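Local atomic coordinates of ribonucleoside-diphosphate reductase (Pseudomonas aeruginosa, PDB entry 5IM3), a protein that probably supplies precursors for DNA synthesis by reducing ribonucleoside diphosphates to their deoxy forms, under allosteric control by nucleotides such as dATP. Residues W858-A863 against Y892-F897. Sequence-based numbering, arbitrary orientation.
Sequences WIVEAA and YRMAWF
Val860 and Met894 contribute most of the buried surface where two nearly parallel helical segments meet, a worked example of helices meeting through apolar side-chain atoms. The short segments 858-863 and 892-897 run in the same direction, inclined by 14°, with axes 9.7 Å apart at closest approach. The CA atoms of Val860 and Ala895 are the nearest pair, 6.1 Å apart, an approach consistent with the small side chain of the alanine. One methyl carries the valine's share: CG1 of Val860, placed anti to the backbone N (chi1 172°), reaches the opposite backbone and stands 3.8 Å from CA of Ala895. Beside that point the same methyl meets the root of the Met894 side chain, CG1 of Val860 lying 3.9 Å from CG of Met894. Met894 is fully extended, each torsion close to 180°, and reaches across toward helix 856-866, crossing the valine at a slant. Its terminal methyl reaches Glu861, the residue after Val860, where CE of Met894 lies 3.7 Å from CG of Glu861. That last pair crosses at about a right angle, and the glutamate offers its aliphatic part; its chain bends at chi2, and the carboxylate forms a salt bridge through OE2 with NE of Arg898, just past the helix that carries Met894, a polar tie beside the apolar contact. Elsewhere on helix 885-897, Trp896 packs edge-to-face on Phe496 and hydrogen-bonds to Asp489, which places this helix between helices 856-866 and 489-496 within the barrel domain. Carbon atoms and a thioether make up the meeting surface, so cohesion between the two segments rests on shape and burial, while the polar ends of Glu861 and Trp896 find partners outside them.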
loop_
_atom_site.group_PDB
_atom_site.type_symbol
_atom_site.label_atom_id
_atom_site.label_comp_id
_atom_site.label_asym_id
_atom_site.label_seq_id
_atom_site.Cartn_x
_atom_site.Cartn_y
_atom_site.Cartn_z
ATOM N N TRP A 858 -13.853 24.135 -18.783
ATOM C CA TRP A 858 -14.272 25.525 -18.946
ATOM C C TRP A 858 -13.069 26.449 -19.091
ATOM O O TRP A 858 -13.079 27.368 -19.917
ATOM C CB TRP A 858 -15.136 25.962 -17.763
ATOM C CG TRP A 858 -16.400 25.182 -17.609
ATOM C CD1 TRP A 858 -16.685 24.275 -16.632
ATOM C CD2 TRP A 858 -17.560 25.241 -18.452
ATOM N NE1 TRP A 858 -17.944 23.763 -16.815
ATOM C CE2 TRP A 858 -18.502 24.338 -17.926
ATOM C CE3 TRP A 858 -17.889 25.966 -19.601
ATOM C CZ2 TRP A 858 -19.754 24.142 -18.508
ATOM C CZ3 TRP A 858 -19.131 25.767 -20.179
ATOM C CH2 TRP A 858 -20.049 24.864 -19.630
ATOM N N ILE A 859 -12.021 26.220 -18.295
ATOM C CA ILE A 859 -10.841 27.079 -18.339
ATOM C C ILE A 859 -10.099 26.899 -19.657
ATOM O O ILE A 859 -9.549 27.859 -20.212
ATOM C CB ILE A 859 -9.928 26.784 -17.132
ATOM C CG1 ILE A 859 -10.724 26.831 -15.823
ATOM C CG2 ILE A 859 -8.773 27.773 -17.074
ATOM C CD1 ILE A 859 -11.423 28.143 -15.570
ATOM N N VAL A 860 -10.061 25.669 -20.175
ATOM C CA VAL A 860 -9.373 25.412 -21.435
ATOM C C VAL A 860 -10.142 26.027 -22.597
ATOM O O VAL A 860 -9.566 26.717 -23.447
ATOM C CB VAL A 860 -9.172 23.898 -21.629
ATOM C CG1 VAL A 860 -8.632 23.598 -23.023
ATOM C CG2 VAL A 860 -8.237 23.350 -20.563
ATOM N N GLU A 861 -11.453 25.774 -22.661
ATOM C CA GLU A 861 -12.256 26.297 -23.762
ATOM C C GLU A 861 -12.252 27.820 -23.775
ATOM O O GLU A 861 -12.223 28.440 -24.845
ATOM C CB GLU A 861 -13.688 25.772 -23.668
ATOM C CG GLU A 861 -13.954 24.543 -24.520
ATOM C CD GLU A 861 -13.853 24.834 -26.005
ATOM O OE1 GLU A 861 -13.888 26.025 -26.383
ATOM O OE2 GLU A 861 -13.731 23.871 -26.792
ATOM N N ALA A 862 -12.292 28.440 -22.595
ATOM C CA ALA A 862 -12.208 29.893 -22.521
ATOM C C ALA A 862 -10.871 30.384 -23.057
ATOM O O ALA A 862 -10.813 31.321 -23.861
ATOM C CB ALA A 862 -12.410 30.354 -21.079
ATOM N N ALA A 863 -9.778 29.755 -22.619
ATOM C CA ALA A 863 -8.461 30.134 -23.114
ATOM C C ALA A 863 -8.354 29.893 -24.614
ATOM O O ALA A 863 -7.726 30.678 -25.332
ATOM C CB ALA A 863 -7.379 29.363 -22.363
ATOM N N TYR A 892 -4.847 17.618 -21.119
ATOM C CA TYR A 892 -3.807 18.201 -21.957
ATOM C C TYR A 892 -3.896 17.749 -23.409
ATOM O O TYR A 892 -3.320 18.408 -24.282
ATOM C CB TYR A 892 -2.435 17.894 -21.358
ATOM C CG TYR A 892 -2.214 18.659 -20.073
ATOM C CD1 TYR A 892 -1.848 20.000 -20.099
ATOM C CD2 TYR A 892 -2.412 18.060 -18.837
ATOM C CE1 TYR A 892 -1.663 20.716 -18.931
ATOM C CE2 TYR A 892 -2.231 18.767 -17.660
ATOM C CZ TYR A 892 -1.860 20.093 -17.711
ATOM O OH TYR A 892 -1.678 20.801 -16.541
ATOM N N ARG A 893 -4.612 16.659 -23.691
ATOM C CA ARG A 893 -5.047 16.408 -25.061
ATOM C C ARG A 893 -6.014 17.492 -25.521
ATOM O O ARG A 893 -5.901 18.006 -26.640
ATOM C CB ARG A 893 -5.718 15.038 -25.173
ATOM C CG ARG A 893 -4.776 13.850 -25.134
ATOM C CD ARG A 893 -5.468 12.598 -25.653
ATOM N NE ARG A 893 -4.703 11.385 -25.372
ATOM C CZ ARG A 893 -4.781 10.266 -26.085
ATOM N NH1 ARG A 893 -5.585 10.194 -27.140
ATOM N NH2 ARG A 893 -4.043 9.215 -25.750
ATOM N N MET A 894 -6.978 17.846 -24.667
ATOM C CA MET A 894 -7.951 18.876 -25.014
ATOM C C MET A 894 -7.271 20.220 -25.240
ATOM O O MET A 894 -7.610 20.943 -26.183
ATOM C CB MET A 894 -9.004 18.982 -23.909
ATOM C CG MET A 894 -10.040 20.080 -24.115
ATOM S SD MET A 894 -11.123 20.280 -22.684
ATOM C CE MET A 894 -12.209 21.576 -23.272
ATOM N N ALA A 895 -6.316 20.574 -24.377
ATOM C CA ALA A 895 -5.600 21.836 -24.540
ATOM C C ALA A 895 -4.943 21.921 -25.911
ATOM O O ALA A 895 -5.012 22.960 -26.581
ATOM C CB ALA A 895 -4.552 21.989 -23.438
ATOM N N TRP A 896 -4.296 20.839 -26.342
ATOM C CA TRP A 896 -3.696 20.803 -27.672
ATOM C C TRP A 896 -4.770 20.779 -28.753
ATOM O O TRP A 896 -4.684 21.506 -29.750
ATOM C CB TRP A 896 -2.781 19.583 -27.783
ATOM C CG TRP A 896 -2.122 19.421 -29.113
ATOM C CD1 TRP A 896 -1.128 20.196 -29.637
ATOM C CD2 TRP A 896 -2.397 18.408 -30.084
ATOM N NE1 TRP A 896 -0.772 19.731 -30.880
ATOM C CE2 TRP A 896 -1.536 18.633 -31.177
ATOM C CE3 TRP A 896 -3.288 17.332 -30.137
ATOM C CZ2 TRP A 896 -1.544 17.825 -32.310
ATOM C CZ3 TRP A 896 -3.294 16.534 -31.259
ATOM C CH2 TRP A 896 -2.422 16.781 -32.330
ATOM N N PHE A 897 -5.795 19.950 -28.565
ATOM C CA PHE A 897 -6.854 19.823 -29.563
ATOM C C PHE A 897 -7.573 21.149 -29.797
ATOM O O PHE A 897 -8.131 21.367 -30.880
ATOM C CB PHE A 897 -7.841 18.739 -29.116
ATOM C CG PHE A 897 -8.829 18.334 -30.171
ATOM C CD1 PHE A 897 -8.426 17.597 -31.272
ATOM C CD2 PHE A 897 -10.166 18.669 -30.048
ATOM C CE1 PHE A 897 -9.337 17.218 -32.239
ATOM C CE2 PHE A 897 -11.079 18.292 -31.011
ATOM C CZ PHE A 897 -10.664 17.566 -32.108
#